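Local coordinates for acyl-coenzyme A oxidase 1 (Yarrowia lipolytica, PDB 5Y9D), which catalyses the FAD-dependent oxidation of acyl-CoA by molecular oxygen to trans-2-enoyl-CoA and hydrogen peroxide, a step of peroxisomal fatty acid beta-oxidation, at residues 161-166 with 212-217; 208-213 with 251-256; 502-507 with 519-524. All coordinates share one frame; numbering follows the deposited sequence.

Contact 1: residues 161-166 with 212-217; sequences QFYGCF and HTSTHC. With FAD (flavin-adenine dinucleotide), chain C.
Phe162 and His216 form the tightly packed part of this contact, an offset stack with ring centroids 4.0 Å apart and planes only 11° from parallel. Phe162 CE2 lies over the centre of the imidazole, and Phe162 CZ comes within 3.4 Å of His216 CG. Thr215 OG1 sits at the edge of the imidazole, in its plane, hydrogen-bonded to His216 ND1 at 2.9 Å, which steadies the rotation of that ring. The same hydroxyl oxygen accepts Tyr163 N at 2.9 Å in a fairly straight bond; a chi1 of 58° places OG1 between the backbone N and the carbonyl carbon of Thr215, facing the incoming chain. Tyr163 O takes two donors: Thr215 N arrives in the carbonyl plane on a lone pair, while His216 N, 3.1 Å away, is tilted 27° from that plane. Farther along, Cys165 SG packs on Cys217 CB at 3.4 Å, and Cys165 N makes a weak bond to His216 O. The Tyr163 ring carries Thr213 OG1 over one face, and its hydroxyl is anchored on Arg127 O of helix 122-142. The loose end is Gln161, exposed, its side chain leading away from 212-217 and packing on Phe696 of the second subunit. At the other end Phe166 O accepts FAD N3 at 3.2 Å. Residues 161-166 thus lead into strand 166-167, which pairs in parallel with strand 216-225 at the flavin edge of the beta-domain of the acyl-CoA dehydrogenase and oxidase fold.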
loop_
_atom_site.group_PDB
_atom_site.type_symbol
_atom_site.label_atom_id
_atom_site.label_comp_id
_atom_site.label_asym_id
_atom_site.label_seq_id
_atom_site.Cartn_x
_atom_site.Cartn_y
_atom_site.Cartn_z
ATOM N N GLN A 161 6.131 -35.002 16.962
ATOM C CA GLN A 161 5.663 -35.949 15.983
ATOM C C GLN A 161 4.346 -35.472 15.425
ATOM O O GLN A 161 3.594 -36.237 14.879
ATOM C CB GLN A 161 5.507 -37.318 16.614
ATOM C CG GLN A 161 6.772 -37.837 17.251
ATOM C CD GLN A 161 6.916 -39.329 17.148
ATOM O OE1 GLN A 161 6.290 -39.967 16.328
ATOM N NE2 GLN A 161 7.753 -39.889 17.985
ATOM N N PHE A 162 4.052 -34.202 15.616
ATOM C CA PHE A 162 2.768 -33.663 15.269
ATOM C C PHE A 162 2.876 -32.193 14.901
ATOM O O PHE A 162 3.350 -31.412 15.690
ATOM C CB PHE A 162 1.876 -33.823 16.486
ATOM C CG PHE A 162 0.430 -33.711 16.195
ATOM C CD1 PHE A 162 -0.121 -32.495 15.873
ATOM C CD2 PHE A 162 -0.383 -34.812 16.256
ATOM C CE1 PHE A 162 -1.456 -32.384 15.607
ATOM C CE2 PHE A 162 -1.723 -34.704 15.997
ATOM C CZ PHE A 162 -2.259 -33.491 15.672
ATOM N N TYR A 163 2.419 -31.816 13.720
ATOM C CA TYR A 163 2.256 -30.417 13.393
ATOM C C TYR A 163 0.907 -30.152 12.757
ATOM O O TYR A 163 0.551 -30.787 11.808
ATOM C CB TYR A 163 3.393 -29.897 12.518
ATOM C CG TYR A 163 3.632 -28.436 12.733
ATOM C CD1 TYR A 163 4.465 -28.005 13.728
ATOM C CD2 TYR A 163 2.996 -27.492 11.966
ATOM C CE1 TYR A 163 4.670 -26.673 13.951
ATOM C CE2 TYR A 163 3.193 -26.155 12.181
ATOM C CZ TYR A 163 4.026 -25.758 13.171
ATOM O OH TYR A 163 4.231 -24.437 13.403
ATOM N N GLY A 164 0.176 -29.181 13.259
ATOM C CA GLY A 164 -1.188 -29.002 12.871
ATOM C C GLY A 164 -1.322 -27.871 11.890
ATOM O O GLY A 164 -0.418 -27.048 11.762
ATOM N N CYS A 165 -2.443 -27.834 11.185
ATOM C CA CYS A 165 -2.799 -26.678 10.350
ATOM C C CYS A 165 -4.325 -26.548 10.275
ATOM O O CYS A 165 -5.056 -27.354 10.855
ATOM C CB CYS A 165 -2.199 -26.813 8.958
ATOM S SG CYS A 165 -3.004 -28.099 7.960
ATOM N N PHE A 166 -4.808 -25.559 9.542
ATOM C CA PHE A 166 -6.202 -25.114 9.644
ATOM C C PHE A 166 -6.768 -24.994 8.250
ATOM O O PHE A 166 -6.491 -24.058 7.553
ATOM C CB PHE A 166 -6.205 -23.769 10.388
ATOM C CG PHE A 166 -7.569 -23.156 10.612
ATOM C CD1 PHE A 166 -8.237 -23.351 11.799
ATOM C CD2 PHE A 166 -8.119 -22.294 9.682
ATOM C CE1 PHE A 166 -9.453 -22.752 12.037
ATOM C CE2 PHE A 166 -9.339 -21.667 9.922
ATOM C CZ PHE A 166 -10.001 -21.909 11.094
ATOM N N HIS A 212 4.421 -28.100 3.217
ATOM C CA HIS A 212 5.639 -28.784 3.575
ATOM C C HIS A 212 5.750 -29.298 5.009
ATOM O O HIS A 212 6.608 -30.122 5.275
ATOM C CB HIS A 212 6.793 -27.828 3.331
ATOM C CG HIS A 212 7.285 -27.806 1.920
ATOM N ND1 HIS A 212 7.014 -28.808 1.005
ATOM C CD2 HIS A 212 8.108 -26.935 1.290
ATOM C CE1 HIS A 212 7.639 -28.539 -0.128
ATOM N NE2 HIS A 212 8.312 -27.416 0.021
ATOM N N THR A 213 4.930 -28.831 5.948
ATOM C CA THR A 213 5.252 -29.099 7.360
ATOM C C THR A 213 4.199 -29.867 8.196
ATOM O O THR A 213 4.540 -30.715 9.025
ATOM C CB THR A 213 5.766 -27.809 8.061
ATOM O OG1 THR A 213 5.514 -27.838 9.470
ATOM C CG2 THR A 213 5.153 -26.626 7.537
ATOM N N SER A 214 2.935 -29.608 7.954
ATOM C CA SER A 214 1.893 -30.158 8.786
ATOM C C SER A 214 1.651 -31.614 8.557
ATOM O O SER A 214 1.656 -32.079 7.387
ATOM C CB SER A 214 0.609 -29.414 8.564
ATOM O OG SER A 214 0.750 -28.126 9.106
ATOM N N THR A 215 1.438 -32.322 9.678
ATOM C CA THR A 215 1.056 -33.741 9.650
ATOM C C THR A 215 -0.449 -33.957 9.753
ATOM O O THR A 215 -0.975 -34.918 9.242
ATOM C CB THR A 215 1.648 -34.459 10.829
ATOM O OG1 THR A 215 1.169 -33.815 12.012
ATOM C CG2 THR A 215 3.162 -34.390 10.738
ATOM N N HIS A 216 -1.116 -33.059 10.462
ATOM C CA HIS A 216 -2.534 -33.165 10.703
ATOM C C HIS A 216 -3.122 -31.870 10.286
ATOM O O HIS A 216 -2.409 -30.861 10.248
ATOM C CB HIS A 216 -2.792 -33.407 12.173
ATOM C CG HIS A 216 -2.513 -34.807 12.585
ATOM N ND1 HIS A 216 -1.232 -35.306 12.715
ATOM C CD2 HIS A 216 -3.347 -35.832 12.867
ATOM C CE1 HIS A 216 -1.294 -36.580 13.069
ATOM N NE2 HIS A 216 -2.564 -36.923 13.159
ATOM N N CYS A 217 -4.406 -31.898 9.949
ATOM C CA CYS A 217 -5.160 -30.662 9.710
ATOM C C CYS A 217 -6.493 -30.695 10.459
ATOM O O CYS A 217 -6.975 -31.771 10.849
ATOM C CB CYS A 217 -5.394 -30.468 8.210
ATOM S SG CYS A 217 -6.974 -31.026 7.531
HETATM P PA FAD C . -13.890 -13.565 -1.274
HETATM O O1A FAD C . -13.933 -14.335 -2.520
HETATM O O2A FAD C . -14.817 -13.836 -0.171
HETATM O O5B FAD C . -14.026 -12.050 -1.651
HETATM C C5B FAD C . -13.489 -11.459 -2.819
HETATM C C4B FAD C . -13.820 -9.976 -2.849
HETATM O O4B FAD C . -15.220 -9.798 -2.967
HETATM C C3B FAD C . -13.419 -9.288 -1.569
HETATM O O3B FAD C . -12.846 -8.033 -1.870
HETATM C C2B FAD C . -14.698 -9.041 -0.827
HETATM O O2B FAD C . -14.618 -7.817 -0.130
HETATM C C1B FAD C . -15.729 -8.994 -1.924
HETATM N N9A FAD C . -16.986 -9.552 -1.415
HETATM C C8A FAD C . -17.189 -10.807 -1.036
HETATM N N7A FAD C . -18.441 -10.981 -0.614
HETATM C C5A FAD C . -19.069 -9.812 -0.720
HETATM C C6A FAD C . -20.420 -9.287 -0.439
HETATM N N6A FAD C . -21.387 -10.069 0.050
HETATM N N1A FAD C . -20.654 -8.003 -0.695
HETATM C C2A FAD C . -19.713 -7.213 -1.179
HETATM N N3A FAD C . -18.475 -7.607 -1.453
HETATM C C4A FAD C . -18.098 -8.874 -1.247
HETATM N N1 FAD C . -7.327 -19.697 5.068
HETATM C C2 FAD C . -7.286 -20.718 5.920
HETATM O O2 FAD C . -8.316 -21.339 6.138
HETATM N N3 FAD C . -6.175 -21.092 6.536
HETATM C C4 FAD C . -5.026 -20.473 6.357
HETATM O O4 FAD C . -4.009 -20.832 6.930
HETATM C C4X FAD C . -4.985 -19.338 5.442
HETATM N N5 FAD C . -3.862 -18.675 5.220
HETATM C C5X FAD C . -3.851 -17.657 4.374
HETATM C C6 FAD C . -2.667 -17.013 4.152
HETATM C C7 FAD C . -2.616 -15.966 3.288
HETATM C C7M FAD C . -1.306 -15.266 3.087
HETATM C C8 FAD C . -3.850 -15.532 2.599
HETATM C C8M FAD C . -3.851 -14.384 1.643
HETATM C C9 FAD C . -5.034 -16.177 2.820
HETATM C C9A FAD C . -5.077 -17.234 3.679
HETATM N N10 FAD C . -6.272 -17.911 3.909
HETATM C C10 FAD C . -6.242 -18.979 4.791
HETATM C "C1'" FAD C . -7.510 -17.534 3.241
HETATM C "C2'" FAD C . -8.028 -16.175 3.680
HETATM O "O2'" FAD C . -8.701 -16.276 4.917
HETATM C "C3'" FAD C . -8.965 -15.648 2.620
HETATM O "O3'" FAD C . -8.182 -14.923 1.694
HETATM C "C4'" FAD C . -9.997 -14.688 3.154
HETATM O "O4'" FAD C . -10.952 -15.382 3.943
HETATM C "C5'" FAD C . -10.691 -13.971 2.008
HETATM O "O5'" FAD C . -11.448 -14.899 1.270
HETATM P P FAD C . -11.599 -14.863 -0.293
HETATM O O1P FAD C . -10.323 -14.612 -0.929
HETATM O O2P FAD C . -12.357 -16.077 -0.599
HETATM O O3P FAD C . -12.452 -13.585 -0.629
#

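Contact 2: residues 208-213 with 251-256; sequences GGAAHT and VSIGDI. With FAD (flavin-adenine dinucleotide), chain C.
The imidazole of His212 and the carboxylate of Asp255 are the flat groups here, meeting obliquely with their planes 77° apart. Asp255 OD2 stands 4.0 Å from His212 NE2, on a slant to the ring, too far for a direct bond, and any influence of the acid on the imidazole is probably weak because Arg88 already pairs with it. Both carboxylate oxygens have other partners: OD2 forms a salt bridge with Arg88 of helix 84-98, and OD1 accepts the backbone N of Gly257. His212 ND1 turns back to Ala211 O in a weak, bent bond (3.2 Å, 123°). The second subunit adds Arg683 against His212.

Next to these polar groups the packing is apolar. Ala211 CB rests against the backbone of the strand, 3.7 Å from Asp255 CA, and also touches Asp255 CB and CG. Asp255 has CG anti to the backbone N (chi1 -172°), which lets the carboxylate pass alongside this methyl, with OD2 ending near the imidazole. Ile253 turns its side chain to the loop: its CG2 lies 3.5 Å from Ala210 O and 3.9 Å from Ala211 CA, and its CD1 approaches Ala210 CB at 4.3 Å. Ala210 O itself is held by Arg240, so the methyl covers a carbonyl that already has a donor.

The loop is tied internally by Thr213 N to Gly209 O, and Ala211 is joined by a backbone bond to Asp266. At its start, Gly208 N donates to FAD O4 at 3.1 Å. The loop after strand 204-207 therefore packs on strand 251-255, the opposite outer strand of a three-stranded antiparallel sheet, while its first residue serves the flavin-binding site of the acyl-CoA oxidase beta-domain.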
loop_
_atom_site.group_PDB
_atom_site.type_symbol
_atom_site.label_atom_id
_atom_site.label_comp_id
_atom_site.label_asym_id
_atom_site.label_seq_id
_atom_site.Cartn_x
_atom_site.Cartn_y
_atom_site.Cartn_z
ATOM N N GLY A 208 -1.772 -22.382 5.384
ATOM C CA GLY A 208 -0.488 -22.304 6.085
ATOM C C GLY A 208 -0.010 -23.617 6.676
ATOM O O GLY A 208 -0.782 -24.318 7.330
ATOM N N GLY A 209 1.250 -23.983 6.394
ATOM C CA GLY A 209 1.850 -25.212 6.920
ATOM C C GLY A 209 1.569 -26.462 6.096
ATOM O O GLY A 209 2.295 -27.472 6.196
ATOM N N ALA A 210 0.559 -26.403 5.232
ATOM C CA ALA A 210 0.166 -27.597 4.510
ATOM C C ALA A 210 1.230 -28.049 3.532
ATOM O O ALA A 210 1.496 -29.236 3.429
ATOM C CB ALA A 210 -1.115 -27.361 3.778
ATOM N N ALA A 211 1.850 -27.101 2.826
ATOM C CA ALA A 211 2.681 -27.469 1.698
ATOM C C ALA A 211 3.761 -28.418 2.125
ATOM O O ALA A 211 3.933 -29.465 1.534
ATOM C CB ALA A 211 3.259 -26.254 1.010
ATOM N N HIS A 212 4.421 -28.100 3.217
ATOM C CA HIS A 212 5.639 -28.784 3.575
ATOM C C HIS A 212 5.750 -29.298 5.009
ATOM O O HIS A 212 6.608 -30.122 5.275
ATOM C CB HIS A 212 6.793 -27.828 3.331
ATOM C CG HIS A 212 7.285 -27.806 1.920
ATOM N ND1 HIS A 212 7.014 -28.808 1.005
ATOM C CD2 HIS A 212 8.108 -26.935 1.290
ATOM C CE1 HIS A 212 7.639 -28.539 -0.128
ATOM N NE2 HIS A 212 8.312 -27.416 0.021
ATOM N N THR A 213 4.930 -28.831 5.948
ATOM C CA THR A 213 5.252 -29.099 7.360
ATOM C C THR A 213 4.199 -29.867 8.196
ATOM O O THR A 213 4.540 -30.715 9.025
ATOM C CB THR A 213 5.766 -27.809 8.061
ATOM O OG1 THR A 213 5.514 -27.838 9.470
ATOM C CG2 THR A 213 5.153 -26.626 7.537
ATOM N N VAL A 251 -4.966 -38.091 -0.052
ATOM C CA VAL A 251 -4.601 -36.730 0.282
ATOM C C VAL A 251 -3.595 -36.196 -0.742
ATOM O O VAL A 251 -2.484 -36.749 -0.892
ATOM C CB VAL A 251 -3.931 -36.701 1.668
ATOM C CG1 VAL A 251 -3.503 -35.288 2.052
ATOM C CG2 VAL A 251 -4.885 -37.272 2.705
ATOM N N SER A 252 -3.973 -35.103 -1.406
ATOM C CA SER A 252 -3.139 -34.452 -2.408
ATOM C C SER A 252 -2.774 -33.051 -1.968
ATOM O O SER A 252 -3.658 -32.268 -1.697
ATOM C CB SER A 252 -3.932 -34.319 -3.701
ATOM O OG SER A 252 -3.858 -35.493 -4.471
ATOM N N ILE A 253 -1.482 -32.730 -1.960
ATOM C CA ILE A 253 -0.957 -31.413 -1.524
ATOM C C ILE A 253 0.122 -30.845 -2.473
ATOM O O ILE A 253 0.961 -31.571 -3.021
ATOM C CB ILE A 253 -0.308 -31.512 -0.125
ATOM C CG1 ILE A 253 -1.289 -32.116 0.892
ATOM C CG2 ILE A 253 0.270 -30.181 0.338
ATOM C CD1 ILE A 253 -1.623 -31.289 2.074
ATOM N N GLY A 254 0.098 -29.530 -2.659
ATOM C CA GLY A 254 1.200 -28.828 -3.306
ATOM C C GLY A 254 1.376 -27.466 -2.709
ATOM O O GLY A 254 0.602 -27.038 -1.866
ATOM N N ASP A 255 2.410 -26.787 -3.148
ATOM C CA ASP A 255 2.822 -25.503 -2.621
ATOM C C ASP A 255 2.286 -24.416 -3.514
ATOM O O ASP A 255 2.454 -24.446 -4.732
ATOM C CB ASP A 255 4.344 -25.487 -2.643
ATOM C CG ASP A 255 4.966 -24.280 -1.950
ATOM O OD1 ASP A 255 4.318 -23.219 -1.758
ATOM O OD2 ASP A 255 6.160 -24.412 -1.601
ATOM N N ILE A 256 1.653 -23.430 -2.909
ATOM C CA ILE A 256 1.035 -22.330 -3.644
ATOM C C ILE A 256 2.128 -21.455 -4.197
ATOM O O ILE A 256 1.905 -20.709 -5.132
ATOM C CB ILE A 256 0.141 -21.464 -2.723
ATOM C CG1 ILE A 256 -0.965 -22.282 -2.088
ATOM C CG2 ILE A 256 -0.480 -20.326 -3.475
ATOM C CD1 ILE A 256 -1.979 -22.744 -3.068
HETATM P PA FAD C . -13.890 -13.565 -1.274
HETATM O O1A FAD C . -13.933 -14.335 -2.520
HETATM O O2A FAD C . -14.817 -13.836 -0.171
HETATM O O5B FAD C . -14.026 -12.050 -1.651
HETATM C C5B FAD C . -13.489 -11.459 -2.819
HETATM C C4B FAD C . -13.820 -9.976 -2.849
HETATM O O4B FAD C . -15.220 -9.798 -2.967
HETATM C C3B FAD C . -13.419 -9.288 -1.569
HETATM O O3B FAD C . -12.846 -8.033 -1.870
HETATM C C2B FAD C . -14.698 -9.041 -0.827
HETATM O O2B FAD C . -14.618 -7.817 -0.130
HETATM C C1B FAD C . -15.729 -8.994 -1.924
HETATM N N9A FAD C . -16.986 -9.552 -1.415
HETATM C C8A FAD C . -17.189 -10.807 -1.036
HETATM N N7A FAD C . -18.441 -10.981 -0.614
HETATM C C5A FAD C . -19.069 -9.812 -0.720
HETATM C C6A FAD C . -20.420 -9.287 -0.439
HETATM N N6A FAD C . -21.387 -10.069 0.050
HETATM N N1A FAD C . -20.654 -8.003 -0.695
HETATM C C2A FAD C . -19.713 -7.213 -1.179
HETATM N N3A FAD C . -18.475 -7.607 -1.453
HETATM C C4A FAD C . -18.098 -8.874 -1.247
HETATM N N1 FAD C . -7.327 -19.697 5.068
HETATM C C2 FAD C . -7.286 -20.718 5.920
HETATM O O2 FAD C . -8.316 -21.339 6.138
HETATM N N3 FAD C . -6.175 -21.092 6.536
HETATM C C4 FAD C . -5.026 -20.473 6.357
HETATM O O4 FAD C . -4.009 -20.832 6.930
HETATM C C4X FAD C . -4.985 -19.338 5.442
HETATM N N5 FAD C . -3.862 -18.675 5.220
HETATM C C5X FAD C . -3.851 -17.657 4.374
HETATM C C6 FAD C . -2.667 -17.013 4.152
HETATM C C7 FAD C . -2.616 -15.966 3.288
HETATM C C7M FAD C . -1.306 -15.266 3.087
HETATM C C8 FAD C . -3.850 -15.532 2.599
HETATM C C8M FAD C . -3.851 -14.384 1.643
HETATM C C9 FAD C . -5.034 -16.177 2.820
HETATM C C9A FAD C . -5.077 -17.234 3.679
HETATM N N10 FAD C . -6.272 -17.911 3.909
HETATM C C10 FAD C . -6.242 -18.979 4.791
HETATM C "C1'" FAD C . -7.510 -17.534 3.241
HETATM C "C2'" FAD C . -8.028 -16.175 3.680
HETATM O "O2'" FAD C . -8.701 -16.276 4.917
HETATM C "C3'" FAD C . -8.965 -15.648 2.620
HETATM O "O3'" FAD C . -8.182 -14.923 1.694
HETATM C "C4'" FAD C . -9.997 -14.688 3.154
HETATM O "O4'" FAD C . -10.952 -15.382 3.943
HETATM C "C5'" FAD C . -10.691 -13.971 2.008
HETATM O "O5'" FAD C . -11.448 -14.899 1.270
HETATM P P FAD C . -11.599 -14.863 -0.293
HETATM O O1P FAD C . -10.323 -14.612 -0.929
HETATM O O2P FAD C . -12.357 -16.077 -0.599
HETATM O O3P FAD C . -12.452 -13.585 -0.629
#

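Contact 3: residues 502-507 with 519-524; sequences SKISQN and PEFLVE
Glu524 reaches from its helix to the loop and accepts Lys503 N at OE2, a nearly straight hydrogen bond of 3.0 Å (165°) that arrives from above the carboxylate plane. Ser502 CA lies 3.3 Å from the same OE2, and Lys503 CB covers the carboxylate carbon Glu524 CD at 4.0 Å. Beside this polar grip, Ile504 CG2 lies 3.6 Å from Glu524 CG, the two side chains running past each other in opposite directions, and also touches Phe521 CE1 at 4.1 Å.

The carboxylate is brought there by a chain bent at its second torsion (chi2 56°). Behind it, Glu524 N bonds to Glu520 O one helical turn earlier, and Arg531 makes a long, weak ion pair with OE2. On the loop, Ser502 OG bonds weakly to Ile504 O across Lys503, whose extended chain leads its ammonium away. With an alanine in place of Glu524, Lys503 N would probably lose this acceptor and Ile504 part of its apolar support, leaving the loop freer to shift. This is surface packing, away from the flavin: a loop laid along the first turns of helix 519-544 in the C-terminal helical part of the acyl-CoA oxidase.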
loop_
_atom_site.group_PDB
_atom_site.type_symbol
_atom_site.label_atom_id
_atom_site.label_comp_id
_atom_site.label_asym_id
_atom_site.label_seq_id
_atom_site.Cartn_x
_atom_site.Cartn_y
_atom_site.Cartn_z
ATOM N N SER A 502 -28.713 13.385 21.359
ATOM C CA SER A 502 -27.454 14.102 21.430
ATOM C C SER A 502 -27.579 15.282 22.398
ATOM O O SER A 502 -28.629 15.924 22.528
ATOM C CB SER A 502 -26.904 14.528 20.053
ATOM O OG SER A 502 -27.416 15.753 19.576
ATOM N N LYS A 503 -26.498 15.519 23.118
ATOM C CA LYS A 503 -26.447 16.614 24.040
ATOM C C LYS A 503 -26.055 17.891 23.297
ATOM O O LYS A 503 -26.020 18.952 23.916
ATOM C CB LYS A 503 -25.480 16.299 25.180
ATOM C CG LYS A 503 -25.918 15.110 26.015
ATOM C CD LYS A 503 -25.091 14.996 27.280
ATOM C CE LYS A 503 -25.759 14.077 28.303
ATOM N NZ LYS A 503 -25.182 14.271 29.666
ATOM N N ILE A 504 -25.805 17.809 21.982
ATOM C CA ILE A 504 -25.428 19.003 21.214
ATOM C C ILE A 504 -26.480 19.414 20.173
ATOM O O ILE A 504 -27.087 18.575 19.533
ATOM C CB ILE A 504 -23.998 18.885 20.580
ATOM C CG1 ILE A 504 -24.013 18.454 19.106
ATOM C CG2 ILE A 504 -23.087 17.972 21.400
ATOM C CD1 ILE A 504 -23.836 19.595 18.116
ATOM N N SER A 505 -26.711 20.721 20.044
ATOM C CA SER A 505 -27.508 21.277 18.936
ATOM C C SER A 505 -26.887 22.589 18.487
ATOM O O SER A 505 -26.542 23.432 19.315
ATOM C CB SER A 505 -28.980 21.494 19.332
ATOM O OG SER A 505 -29.103 22.316 20.478
ATOM N N GLN A 506 -26.750 22.736 17.172
ATOM C CA GLN A 506 -26.111 23.896 16.534
ATOM C C GLN A 506 -27.145 24.715 15.747
ATOM O O GLN A 506 -27.724 24.217 14.775
ATOM C CB GLN A 506 -25.025 23.403 15.558
ATOM C CG GLN A 506 -23.586 23.542 16.044
ATOM C CD GLN A 506 -23.106 24.977 16.056
ATOM O OE1 GLN A 506 -22.328 25.368 16.918
ATOM N NE2 GLN A 506 -23.590 25.776 15.116
ATOM N N ASN A 507 -27.364 25.968 16.127
ATOM C CA ASN A 507 -28.246 26.827 15.331
ATOM C C ASN A 507 -27.514 27.553 14.184
ATOM O O ASN A 507 -28.024 28.519 13.618
ATOM C CB ASN A 507 -28.988 27.830 16.229
ATOM C CG ASN A 507 -30.400 28.144 15.720
ATOM O OD1 ASN A 507 -30.642 28.248 14.507
ATOM N ND2 ASN A 507 -31.345 28.291 16.653
ATOM N N PRO A 519 -12.765 16.944 25.553
ATOM C CA PRO A 519 -13.033 15.517 25.445
ATOM C C PRO A 519 -14.528 15.156 25.412
ATOM O O PRO A 519 -14.972 14.432 24.514
ATOM C CB PRO A 519 -12.361 14.956 26.689
ATOM C CG PRO A 519 -11.203 15.866 26.916
ATOM C CD PRO A 519 -11.656 17.233 26.477
ATOM N N GLU A 520 -15.301 15.670 26.363
ATOM C CA GLU A 520 -16.747 15.394 26.408
ATOM C C GLU A 520 -17.409 15.808 25.101
ATOM O O GLU A 520 -18.269 15.114 24.597
ATOM C CB GLU A 520 -17.464 16.114 27.575
ATOM C CG GLU A 520 -18.934 15.680 27.760
ATOM C CD GLU A 520 -19.903 16.817 28.151
ATOM O OE1 GLU A 520 -19.589 17.578 29.101
ATOM O OE2 GLU A 520 -20.992 16.933 27.524
ATOM N N PHE A 521 -17.029 16.947 24.563
ATOM C CA PHE A 521 -17.710 17.423 23.385
ATOM C C PHE A 521 -17.355 16.570 22.165
ATOM O O PHE A 521 -18.222 16.260 21.342
ATOM C CB PHE A 521 -17.395 18.891 23.109
ATOM C CG PHE A 521 -17.975 19.371 21.820
ATOM C CD1 PHE A 521 -19.276 19.838 21.768
ATOM C CD2 PHE A 521 -17.250 19.260 20.638
ATOM C CE1 PHE A 521 -19.824 20.232 20.561
ATOM C CE2 PHE A 521 -17.791 19.644 19.431
ATOM C CZ PHE A 521 -19.083 20.132 19.393
ATOM N N LEU A 522 -16.080 16.209 22.043
ATOM C CA LEU A 522 -15.605 15.459 20.879
ATOM C C LEU A 522 -16.263 14.103 20.912
ATOM O O LEU A 522 -16.865 13.672 19.927
ATOM C CB LEU A 522 -14.075 15.346 20.876
ATOM C CG LEU A 522 -13.408 16.716 20.739
ATOM C CD1 LEU A 522 -11.920 16.682 21.034
ATOM C CD2 LEU A 522 -13.696 17.308 19.375
ATOM N N VAL A 523 -16.206 13.473 22.075
ATOM C CA VAL A 523 -16.845 12.168 22.259
ATOM C C VAL A 523 -18.301 12.235 21.801
ATOM O O VAL A 523 -18.714 11.520 20.887
ATOM C CB VAL A 523 -16.763 11.693 23.724
ATOM C CG1 VAL A 523 -17.655 10.487 23.963
ATOM C CG2 VAL A 523 -15.327 11.342 24.088
ATOM N N GLU A 524 -19.038 13.146 22.419
ATOM C CA GLU A 524 -20.444 13.365 22.148
ATOM C C GLU A 524 -20.655 13.688 20.682
ATOM O O GLU A 524 -21.641 13.257 20.088
ATOM C CB GLU A 524 -20.979 14.492 23.049
ATOM C CG GLU A 524 -22.474 14.782 22.903
ATOM C CD GLU A 524 -23.334 13.552 23.140
ATOM O OE1 GLU A 524 -22.896 12.710 23.951
ATOM O OE2 GLU A 524 -24.425 13.413 22.525
#

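Contacts 1 and 2 are neighbours, their centres 9 Å apart, sharing His212 and Thr213. They touch where Ser214 N approaches Gly209 O at 2.8 Å, a probable hydrogen bond, and where Cys165 CB packs on Gly208 O at 3.3 Å. Each supplies one backbone atom to the flavin ring, contact 1 a carbonyl and contact 2 an amide, and the two bonds fall on adjacent positions, N3 and O4, of the same flavin; Arg337, Gly441 and Gln437 of the second subunit also bond to this cofactor. Contact 3 lies across the centre of the chain, about 54 Å from contact 1 and 55 Å from contact 2 between centres, and takes no part in the flavin site.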